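PDB 4E4U: mandalate racemase/muconate lactonizing enzyme from Unidentified, which probably abstracts a proton next to a carboxylate, as enzymes of the mandelate racemase/muconate lactonizing group of the enolase superfamily do, on a substrate not yet established. Local coordinates for residues Val4-His9 and Ile53-Phe58; Ile253-Gly258 and Gly274-Leu279; Met337-Phe342 and Ile351-Gly356. One frame throughout, in Å; residues are numbered along the deposited sequence.

Contact 1 of 3, residues Val4-His9 and Ile53-Phe58; sequences VSLETH and IIDDVF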
loop_
_atom_site.group_PDB
_atom_site.type_symbol
_atom_site.label_atom_id
_atom_site.label_comp_id
_atom_site.label_asym_id
_atom_site.label_seq_id
_atom_site.Cartn_x
_atom_site.Cartn_y
_atom_site.Cartn_z
ATOM N N VAL A 4 -45.991 19.678 13.222
ATOM C CA VAL A 4 -47.131 19.064 13.898
ATOM C C VAL A 4 -47.915 18.083 13.034
ATOM O O VAL A 4 -48.727 17.317 13.553
ATOM C CB VAL A 4 -48.098 20.119 14.492
ATOM C CG1 VAL A 4 -47.390 20.958 15.544
ATOM C CG2 VAL A 4 -48.690 21.007 13.392
ATOM N N SER A 5 -47.681 18.090 11.724
ATOM C CA SER A 5 -48.440 17.196 10.852
ATOM C C SER A 5 -47.740 16.869 9.541
ATOM O O SER A 5 -46.884 17.622 9.068
ATOM C CB SER A 5 -49.828 17.768 10.561
ATOM O OG SER A 5 -49.735 18.947 9.791
ATOM N N LEU A 6 -48.146 15.741 8.968
ATOM C CA LEU A 6 -47.617 15.224 7.719
ATOM C C LEU A 6 -48.767 14.778 6.827
ATOM O O LEU A 6 -49.737 14.187 7.308
ATOM C CB LEU A 6 -46.737 14.004 8.002
ATOM C CG LEU A 6 -46.563 13.031 6.829
ATOM C CD1 LEU A 6 -45.584 13.595 5.832
ATOM C CD2 LEU A 6 -46.145 11.643 7.298
ATOM N N GLU A 7 -48.648 15.057 5.531
ATOM C CA GLU A 7 -49.485 14.428 4.513
ATOM C C GLU A 7 -48.569 13.781 3.490
ATOM O O GLU A 7 -47.580 14.389 3.071
ATOM C CB GLU A 7 -50.331 15.461 3.773
ATOM C CG GLU A 7 -51.366 16.193 4.590
ATOM C CD GLU A 7 -52.103 17.232 3.751
ATOM O OE1 GLU A 7 -51.838 17.316 2.531
ATOM O OE2 GLU A 7 -52.941 17.970 4.308
ATOM N N THR A 8 -48.909 12.567 3.069
ATOM C CA THR A 8 -48.171 11.888 2.010
ATOM C C THR A 8 -49.028 11.819 0.755
ATOM O O THR A 8 -50.202 11.452 0.818
ATOM C CB THR A 8 -47.787 10.468 2.440
ATOM O OG1 THR A 8 -46.914 10.548 3.571
ATOM C CG2 THR A 8 -47.087 9.723 1.306
ATOM N N HIS A 9 -48.443 12.187 -0.377
ATOM C CA HIS A 9 -49.143 12.147 -1.650
ATOM C C HIS A 9 -48.293 11.397 -2.657
ATOM O O HIS A 9 -47.238 11.883 -3.063
ATOM C CB HIS A 9 -49.431 13.564 -2.150
ATOM C CG HIS A 9 -50.291 14.359 -1.220
ATOM N ND1 HIS A 9 -51.663 14.242 -1.196
ATOM C CD2 HIS A 9 -49.975 15.270 -0.269
ATOM C CE1 HIS A 9 -52.156 15.043 -0.269
ATOM N NE2 HIS A 9 -51.149 15.680 0.308
ATOM N N ILE A 53 -44.647 3.211 5.994
ATOM C CA ILE A 53 -43.258 3.464 6.367
ATOM C C ILE A 53 -43.063 4.945 6.705
ATOM O O ILE A 53 -42.470 5.298 7.737
ATOM C CB ILE A 53 -42.298 3.086 5.226
ATOM C CG1 ILE A 53 -42.197 1.564 5.093
ATOM C CG2 ILE A 53 -40.914 3.670 5.469
ATOM C CD1 ILE A 53 -41.429 1.126 3.871
ATOM N N ILE A 54 -43.574 5.814 5.839
ATOM C CA ILE A 54 -43.398 7.248 6.027
ATOM C C ILE A 54 -44.076 7.714 7.316
ATOM O O ILE A 54 -43.496 8.493 8.084
ATOM C CB ILE A 54 -43.924 8.031 4.816
ATOM C CG1 ILE A 54 -43.062 7.731 3.586
ATOM C CG2 ILE A 54 -43.936 9.523 5.095
ATOM C CD1 ILE A 54 -43.747 8.060 2.271
ATOM N N ASP A 55 -45.282 7.215 7.576
ATOM C CA ASP A 55 -45.977 7.535 8.822
ATOM C C ASP A 55 -45.124 7.130 10.028
ATOM O O ASP A 55 -45.013 7.874 11.004
ATOM C CB ASP A 55 -47.330 6.816 8.895
ATOM C CG ASP A 55 -48.410 7.497 8.078
ATOM O OD1 ASP A 55 -48.209 8.648 7.641
ATOM O OD2 ASP A 55 -49.472 6.869 7.888
ATOM N N ASP A 56 -44.520 5.950 9.954
ATOM C CA ASP A 56 -43.733 5.434 11.061
ATOM C C ASP A 56 -42.512 6.308 11.347
ATOM O O ASP A 56 -42.246 6.666 12.497
ATOM C CB ASP A 56 -43.302 3.999 10.765
ATOM C CG ASP A 56 -42.668 3.324 11.960
ATOM O OD1 ASP A 56 -43.423 2.931 12.878
ATOM O OD2 ASP A 56 -41.427 3.179 11.983
ATOM N N VAL A 57 -41.774 6.659 10.299
ATOM C CA VAL A 57 -40.577 7.477 10.462
ATOM C C VAL A 57 -40.951 8.851 11.012
ATOM O O VAL A 57 -40.304 9.371 11.919
ATOM C CB VAL A 57 -39.833 7.637 9.124
ATOM C CG1 VAL A 57 -38.621 8.555 9.281
ATOM C CG2 VAL A 57 -39.405 6.268 8.587
ATOM N N PHE A 58 -42.000 9.437 10.451
ATOM C CA PHE A 58 -42.448 10.750 10.888
ATOM C C PHE A 58 -42.833 10.752 12.366
ATOM O O PHE A 58 -42.383 11.603 13.143
ATOM C CB PHE A 58 -43.630 11.217 10.044
ATOM C CG PHE A 58 -44.240 12.490 10.537
ATOM C CD1 PHE A 58 -43.596 13.700 10.323
ATOM C CD2 PHE A 58 -45.443 12.482 11.226
ATOM C CE1 PHE A 58 -44.140 14.883 10.789
ATOM C CE2 PHE A 58 -45.998 13.666 11.695
ATOM C CZ PHE A 58 -45.347 14.867 11.472
HETATM O O HOH W 1 -50.155 10.724 7.204
HETATM O O HOH W 2 -47.735 8.344 4.990
#

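Contact 2 of 3, residues Ile253-Gly258 and Gly274-Leu279; sequences IPIATG and GGASIL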
loop_
_atom_site.group_PDB
_atom_site.type_symbol
_atom_site.label_atom_id
_atom_site.label_comp_id
_atom_site.label_asym_id
_atom_site.label_seq_id
_atom_site.Cartn_x
_atom_site.Cartn_y
_atom_site.Cartn_z
ATOM N N ILE A 253 -11.821 7.833 -19.553
ATOM C CA ILE A 253 -13.154 8.431 -19.480
ATOM C C ILE A 253 -13.522 8.601 -18.009
ATOM O O ILE A 253 -13.412 7.650 -17.236
ATOM C CB ILE A 253 -14.214 7.531 -20.142
ATOM C CG1 ILE A 253 -13.825 7.198 -21.585
ATOM C CG2 ILE A 253 -15.595 8.183 -20.060
ATOM C CD1 ILE A 253 -14.675 6.101 -22.212
ATOM N N PRO A 254 -13.965 9.808 -17.611
ATOM C CA PRO A 254 -14.376 9.979 -16.210
ATOM C C PRO A 254 -15.479 9.003 -15.815
ATOM O O PRO A 254 -16.417 8.808 -16.589
ATOM C CB PRO A 254 -14.913 11.414 -16.182
ATOM C CG PRO A 254 -14.157 12.104 -17.262
ATOM C CD PRO A 254 -14.065 11.070 -18.367
ATOM N N ILE A 255 -15.363 8.394 -14.638
ATOM C CA ILE A 255 -16.436 7.557 -14.114
ATOM C C ILE A 255 -17.372 8.394 -13.256
ATOM O O ILE A 255 -16.932 9.130 -12.364
ATOM C CB ILE A 255 -15.904 6.366 -13.289
ATOM C CG1 ILE A 255 -14.930 5.524 -14.129
ATOM C CG2 ILE A 255 -17.061 5.521 -12.756
ATOM C CD1 ILE A 255 -15.454 5.103 -15.498
ATOM N N ALA A 256 -18.665 8.305 -13.562
ATOM C CA ALA A 256 -19.706 8.964 -12.779
ATOM C C ALA A 256 -20.565 7.900 -12.130
ATOM O O ALA A 256 -20.930 6.914 -12.766
ATOM C CB ALA A 256 -20.570 9.857 -13.672
ATOM N N THR A 257 -20.906 8.100 -10.866
ATOM C CA THR A 257 -21.825 7.185 -10.217
ATOM C C THR A 257 -22.444 7.827 -8.991
ATOM O O THR A 257 -22.005 8.888 -8.550
ATOM C CB THR A 257 -21.129 5.860 -9.839
ATOM O OG1 THR A 257 -22.119 4.844 -9.687
ATOM C CG2 THR A 257 -20.296 6.012 -8.561
ATOM N N GLY A 258 -23.451 7.178 -8.424
ATOM C CA GLY A 258 -23.945 7.602 -7.130
ATOM C C GLY A 258 -25.437 7.605 -6.928
ATOM O O GLY A 258 -25.893 7.783 -5.796
ATOM N N GLY A 274 -11.004 5.652 -5.072
ATOM C CA GLY A 274 -10.798 6.220 -6.397
ATOM C C GLY A 274 -11.858 5.727 -7.374
ATOM O O GLY A 274 -11.610 5.580 -8.569
ATOM N N GLY A 275 -13.051 5.457 -6.854
ATOM C CA GLY A 275 -14.095 4.826 -7.646
ATOM C C GLY A 275 -14.810 5.695 -8.663
ATOM O O GLY A 275 -15.365 5.167 -9.626
ATOM N N ALA A 276 -14.823 7.010 -8.458
ATOM C CA ALA A 276 -15.503 7.919 -9.378
ATOM C C ALA A 276 -15.005 9.333 -9.164
ATOM O O ALA A 276 -14.564 9.683 -8.068
ATOM C CB ALA A 276 -17.015 7.856 -9.175
ATOM N N SER A 277 -15.095 10.157 -10.206
ATOM C CA SER A 277 -14.705 11.561 -10.111
ATOM C C SER A 277 -15.891 12.499 -10.276
ATOM O O SER A 277 -15.744 13.715 -10.167
ATOM C CB SER A 277 -13.646 11.898 -11.150
ATOM O OG SER A 277 -14.134 11.639 -12.450
ATOM N N ILE A 278 -17.060 11.932 -10.556
ATOM C CA ILE A 278 -18.284 12.702 -10.723
ATOM C C ILE A 278 -19.357 11.989 -9.913
ATOM O O ILE A 278 -19.642 10.817 -10.156
ATOM C CB ILE A 278 -18.688 12.793 -12.211
ATOM C CG1 ILE A 278 -17.616 13.550 -13.009
ATOM C CG2 ILE A 278 -20.039 13.481 -12.378
ATOM C CD1 ILE A 278 -17.751 13.396 -14.520
ATOM N N LEU A 279 -19.915 12.684 -8.921
ATOM C CA LEU A 279 -20.862 12.078 -7.991
ATOM C C LEU A 279 -22.291 12.451 -8.329
ATOM O O LEU A 279 -22.663 13.630 -8.309
ATOM C CB LEU A 279 -20.566 12.504 -6.556
ATOM C CG LEU A 279 -19.168 12.230 -6.037
ATOM C CD1 LEU A 279 -19.098 12.503 -4.539
ATOM C CD2 LEU A 279 -18.748 10.808 -6.333
HETATM O O HOH W 3 -12.835 8.881 -12.794
#

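Contact 3 of 3, residues Met337-Phe342 and Ile351-Gly356; sequences MTWGGF and IRWEDG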
loop_
_atom_site.group_PDB
_atom_site.type_symbol
_atom_site.label_atom_id
_atom_site.label_comp_id
_atom_site.label_asym_id
_atom_site.label_seq_id
_atom_site.Cartn_x
_atom_site.Cartn_y
_atom_site.Cartn_z
ATOM N N MET A 337 -36.025 16.250 -19.853
ATOM C CA MET A 337 -36.278 17.135 -20.988
ATOM C C MET A 337 -36.130 18.584 -20.530
ATOM O O MET A 337 -35.107 18.914 -19.929
ATOM C CB MET A 337 -37.614 16.810 -21.658
ATOM C CG MET A 337 -37.584 15.397 -22.230
ATOM S SD MET A 337 -38.987 14.913 -23.215
ATOM C CE MET A 337 -40.220 14.886 -21.954
ATOM N N THR A 338 -37.122 19.438 -20.774
ATOM C CA THR A 338 -37.008 20.833 -20.343
ATOM C C THR A 338 -37.989 21.201 -19.226
ATOM O O THR A 338 -38.381 22.361 -19.092
ATOM C CB THR A 338 -37.156 21.815 -21.522
ATOM O OG1 THR A 338 -38.450 21.670 -22.113
ATOM C CG2 THR A 338 -36.095 21.534 -22.575
ATOM N N TRP A 339 -38.368 20.200 -18.434
ATOM C CA TRP A 339 -39.225 20.367 -17.255
ATOM C C TRP A 339 -40.649 20.797 -17.578
ATOM O O TRP A 339 -41.325 21.402 -16.739
ATOM C CB TRP A 339 -38.610 21.331 -16.231
ATOM C CG TRP A 339 -37.273 20.904 -15.698
ATOM C CD1 TRP A 339 -36.083 21.550 -15.866
ATOM C CD2 TRP A 339 -36.991 19.750 -14.898
ATOM N NE1 TRP A 339 -35.079 20.872 -15.219
ATOM C CE2 TRP A 339 -35.613 19.758 -14.612
ATOM C CE3 TRP A 339 -37.774 18.705 -14.393
ATOM C CZ2 TRP A 339 -34.992 18.764 -13.852
ATOM C CZ3 TRP A 339 -37.158 17.715 -13.639
ATOM C CH2 TRP A 339 -35.780 17.751 -13.379
ATOM N N GLY A 340 -41.106 20.495 -18.791
ATOM C CA GLY A 340 -42.486 20.752 -19.166
ATOM C C GLY A 340 -43.357 19.564 -18.802
ATOM O O GLY A 340 -43.042 18.805 -17.880
ATOM N N GLY A 341 -44.460 19.400 -19.523
ATOM C CA GLY A 341 -45.332 18.259 -19.316
ATOM C C GLY A 341 -45.837 18.146 -17.891
ATOM O O GLY A 341 -46.156 19.150 -17.254
ATOM N N PHE A 342 -45.887 16.920 -17.380
ATOM C CA PHE A 342 -46.445 16.689 -16.059
ATOM C C PHE A 342 -45.588 17.311 -14.951
ATOM O O PHE A 342 -46.111 17.681 -13.904
ATOM C CB PHE A 342 -46.679 15.191 -15.829
ATOM C CG PHE A 342 -47.526 14.885 -14.626
ATOM C CD1 PHE A 342 -48.854 15.292 -14.566
ATOM C CD2 PHE A 342 -46.998 14.174 -13.558
ATOM C CE1 PHE A 342 -49.630 15.007 -13.458
ATOM C CE2 PHE A 342 -47.772 13.883 -12.448
ATOM C CZ PHE A 342 -49.089 14.301 -12.399
ATOM N N ILE A 351 -40.403 24.744 -12.865
ATOM C CA ILE A 351 -38.967 24.971 -12.944
ATOM C C ILE A 351 -38.656 25.649 -14.269
ATOM O O ILE A 351 -39.190 25.264 -15.314
ATOM C CB ILE A 351 -38.219 23.643 -12.845
ATOM C CG1 ILE A 351 -38.489 23.015 -11.477
ATOM C CG2 ILE A 351 -36.724 23.841 -13.071
ATOM C CD1 ILE A 351 -38.054 21.586 -11.368
ATOM N N ARG A 352 -37.804 26.666 -14.217
ATOM C CA ARG A 352 -37.467 27.459 -15.391
ATOM C C ARG A 352 -36.212 26.943 -16.097
ATOM O O ARG A 352 -35.162 26.749 -15.474
ATOM C CB ARG A 352 -37.270 28.916 -14.983
ATOM C CG ARG A 352 -37.052 29.864 -16.139
ATOM C CD ARG A 352 -36.908 31.288 -15.639
ATOM N NE ARG A 352 -36.651 32.215 -16.733
ATOM C CZ ARG A 352 -37.501 33.154 -17.133
ATOM N NH1 ARG A 352 -38.670 33.304 -16.527
ATOM N NH2 ARG A 352 -37.177 33.945 -18.143
ATOM N N TRP A 353 -36.333 26.732 -17.404
ATOM C CA TRP A 353 -35.256 26.197 -18.227
ATOM C C TRP A 353 -35.130 27.077 -19.461
ATOM O O TRP A 353 -36.127 27.367 -20.127
ATOM C CB TRP A 353 -35.587 24.760 -18.646
ATOM C CG TRP A 353 -34.470 24.021 -19.336
ATOM C CD1 TRP A 353 -33.586 23.152 -18.762
ATOM C CD2 TRP A 353 -34.122 24.074 -20.730
ATOM N NE1 TRP A 353 -32.717 22.669 -19.708
ATOM C CE2 TRP A 353 -33.025 23.218 -20.921
ATOM C CE3 TRP A 353 -34.640 24.768 -21.829
ATOM C CZ2 TRP A 353 -32.429 23.035 -22.168
ATOM C CZ3 TRP A 353 -34.046 24.582 -23.068
ATOM C CH2 TRP A 353 -32.957 23.720 -23.228
ATOM N N GLU A 354 -33.911 27.516 -19.759
ATOM C CA GLU A 354 -33.659 28.363 -20.924
ATOM C C GLU A 354 -32.316 28.061 -21.553
ATOM O O GLU A 354 -31.291 28.097 -20.868
ATOM C CB GLU A 354 -33.643 29.838 -20.525
ATOM C CG GLU A 354 -34.935 30.390 -20.017
ATOM C CD GLU A 354 -34.860 31.882 -19.768
ATOM O OE1 GLU A 354 -35.896 32.460 -19.405
ATOM O OE2 GLU A 354 -33.768 32.469 -19.928
ATOM N N ASP A 355 -32.325 27.777 -22.854
ATOM C CA ASP A 355 -31.104 27.669 -23.649
ATOM C C ASP A 355 -30.046 26.765 -23.011
ATOM O O ASP A 355 -28.860 27.101 -22.997
ATOM C CB ASP A 355 -30.520 29.064 -23.905
ATOM C CG ASP A 355 -29.561 29.092 -25.084
ATOM O OD1 ASP A 355 -29.608 28.158 -25.906
ATOM O OD2 ASP A 355 -28.786 30.065 -25.200
ATOM N N GLY A 356 -30.471 25.625 -22.471
ATOM C CA GLY A 356 -29.532 24.669 -21.913
ATOM C C GLY A 356 -29.316 24.761 -20.417
ATOM O O GLY A 356 -28.627 23.916 -19.850
HETATM O O HOH W 4 -41.488 22.039 -13.743
HETATM O O HOH W 5 -41.014 24.358 -17.059
#

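Contact 1 of 3, residues Val4-His9 and Ile53-Phe58
Ile54 on the helix meets Thr8 on the strand, the two side chains reaching toward each other tip to tip. Its CG2 methyl lies 3.5 Å from Thr8 OG1, and its CD1 lies 3.9 Å from Thr8 CG2, so both branches of the isoleucine are used. The same CG2 also packs against Leu6 CD2, so this one methyl meets both Leu6 and Thr8.

Asp55, one step on, stands at the border of the contact and works through water. Its carboxylate reaches nearer the strand than its CB does, and OD1 comes within 3.7 Å of the Leu6 CD2 methyl without bonding to it. That oxygen accepts from two waters. One of them, 2.7 Å from Asp55 OD1, takes the proton of Thr8 OG1; the other makes a weak bond to Leu6 O. Solvent thus bridges the polar groups beside the apolar packing.

A turn later than Ile54, Phe58 brings its ring against the strand. CG anti to the backbone N (chi1 174°) aims the ring at the strand, where one face receives Leu6 CB, 3.6 Å from the Phe58 ring centroid and only 3° off the normal, a nearly central CH-pi contact. Leu6 then runs past the ring in the opposite direction, and its CD2 closes on Phe58 CB at 3.7 Å. The far end of the ring, CZ, passes 3.7 Å from Ser5 C, where Val4 and Ser5 form a classic beta bulge opposite Lys29.

Strand and helix run nearly antiparallel, at 161°. This is helix-on-sheet packing in the alpha+beta capping domain characteristic of the enolase superfamily, with an edge strand of the three-stranded antiparallel sheet lying along helix 47-61.

Contact 2 of 3, residues Ile253-Gly258 and Gly274-Leu279
Ile278 packs against Ala256 where two parallel strands pair. Its CB lies 3.8 Å from Ala256 CB, and CG2 stays against the same methyl at 3.9 Å. CG1, anti to the carbonyl carbon (chi1 -63°), carries the chain back along the neighbouring strand, and the terminal CD1 ends 3.8 Å from Pro254 CB. The side chain thus reaches from Ala256 back to Pro254, just before the neighbouring strand.

The backbone supplies the polar part. Ile255 O accepts a bond from Ser277 N at 3.0 Å, lying in the carbonyl plane, and a weaker one from Ile278 N, so a single carbonyl serves two successive amides, one of them weakly. Further on, Thr257 N donates to Ile278 O at 3.1 Å, meeting it almost head-on with a C=O...N angle of 169°. At the entry to the strand, a water links Ile255 N with Ser277 OG. Turned to the other side from Ala256 and Ile278, Thr257 CG2 touches Ala276 CB at 3.8 Å. Gly275 O, close to Ile255 CG2, is buried without a polar partner.

These are the two strands of a parallel beta-alpha-beta unit in the barrel domain. Helix 263-272 joins them and packs on Thr257, Ala276 and Leu279, helix 241-249 lies against Ile255 and Thr257, and Trp231 of strand 231-233 touches Ala256 and Ile278.

Contact 3 of 3, residues Met337-Phe342 and Ile351-Gly356
Thr338 and Trp339 lie alongside Trp353 and Ile351 respectively, the CA atoms 6.0 and 6.3 Å apart, and their backbones are not directly hydrogen-bonded. Water bridges Trp339 and Ile351 instead: Trp339 O accepts from two solvent molecules, one of which also takes the Ile351 amide proton while the other donates to Ile351 O at 2.7 Å.

Thr338 lies over the indole of Trp353. Its CG2 stands 3.5 Å from the centroid of the Trp353 six-membered ring and 8° off the normal, a CH-pi contact made squarely over the face. The methyl can do this because it is anti to the carbonyl carbon, with OG1 turned aside (chi1 62°). On the opposite face of the same indole lies Gly356 N, from the turn that follows, so the ring is sandwiched between a methyl and a backbone amide. Its NE1 is bound by Ser127 OG.

The contact belongs to the barrel domain, where the segment after strand 333-335 meets the short hairpin of strands 352-354 and 357-359; Ile358 of that second strand touches Trp339, Ile351 and Trp353 alike.

Trp339 presents its own face to Ile351. Ile351 CG2 lies 4.0 Å from the centroid of the Trp339 five-membered ring, tilted 23° from the normal, and approaches CD1 of Trp339 at 3.7 Å. Ile351 CD1 extends over the same face toward Trp339 CD2. The side chains of Trp339 and Trp353 cross at about a right angle, their CD1 atoms 4.1 Å apart. Met337 O is buried here with no polar partner, whereas the Met337 side chain lies about 5 Å from a bound dithiol, probably from the crystallisation liquor, in a pocket that includes Tyr132 and Leu158; Leu158 also touches Thr338 and Trp353.

From the N terminus, contact 1 comes first, closing a loop of 43 residues that carries the rest of the three-stranded sheet and brings helix 47-61 back onto its first strand. Contact 2 follows far along the chain, across the 15-residue connection holding helix 263-272. Contact 3 closes the shortest loop, eight residues long, later in the barrel domain. The three are in series, without nesting or crossing. Contact 1 joins strand 3-12 to helix 47-61 within the N-terminal domain, while contacts 2 and 3 reach the same barrel sheet at places whose centres lie 26 Å apart. Contacts 1 and 2 fall on opposite sides of the chain's centre, 34 Å between their centres.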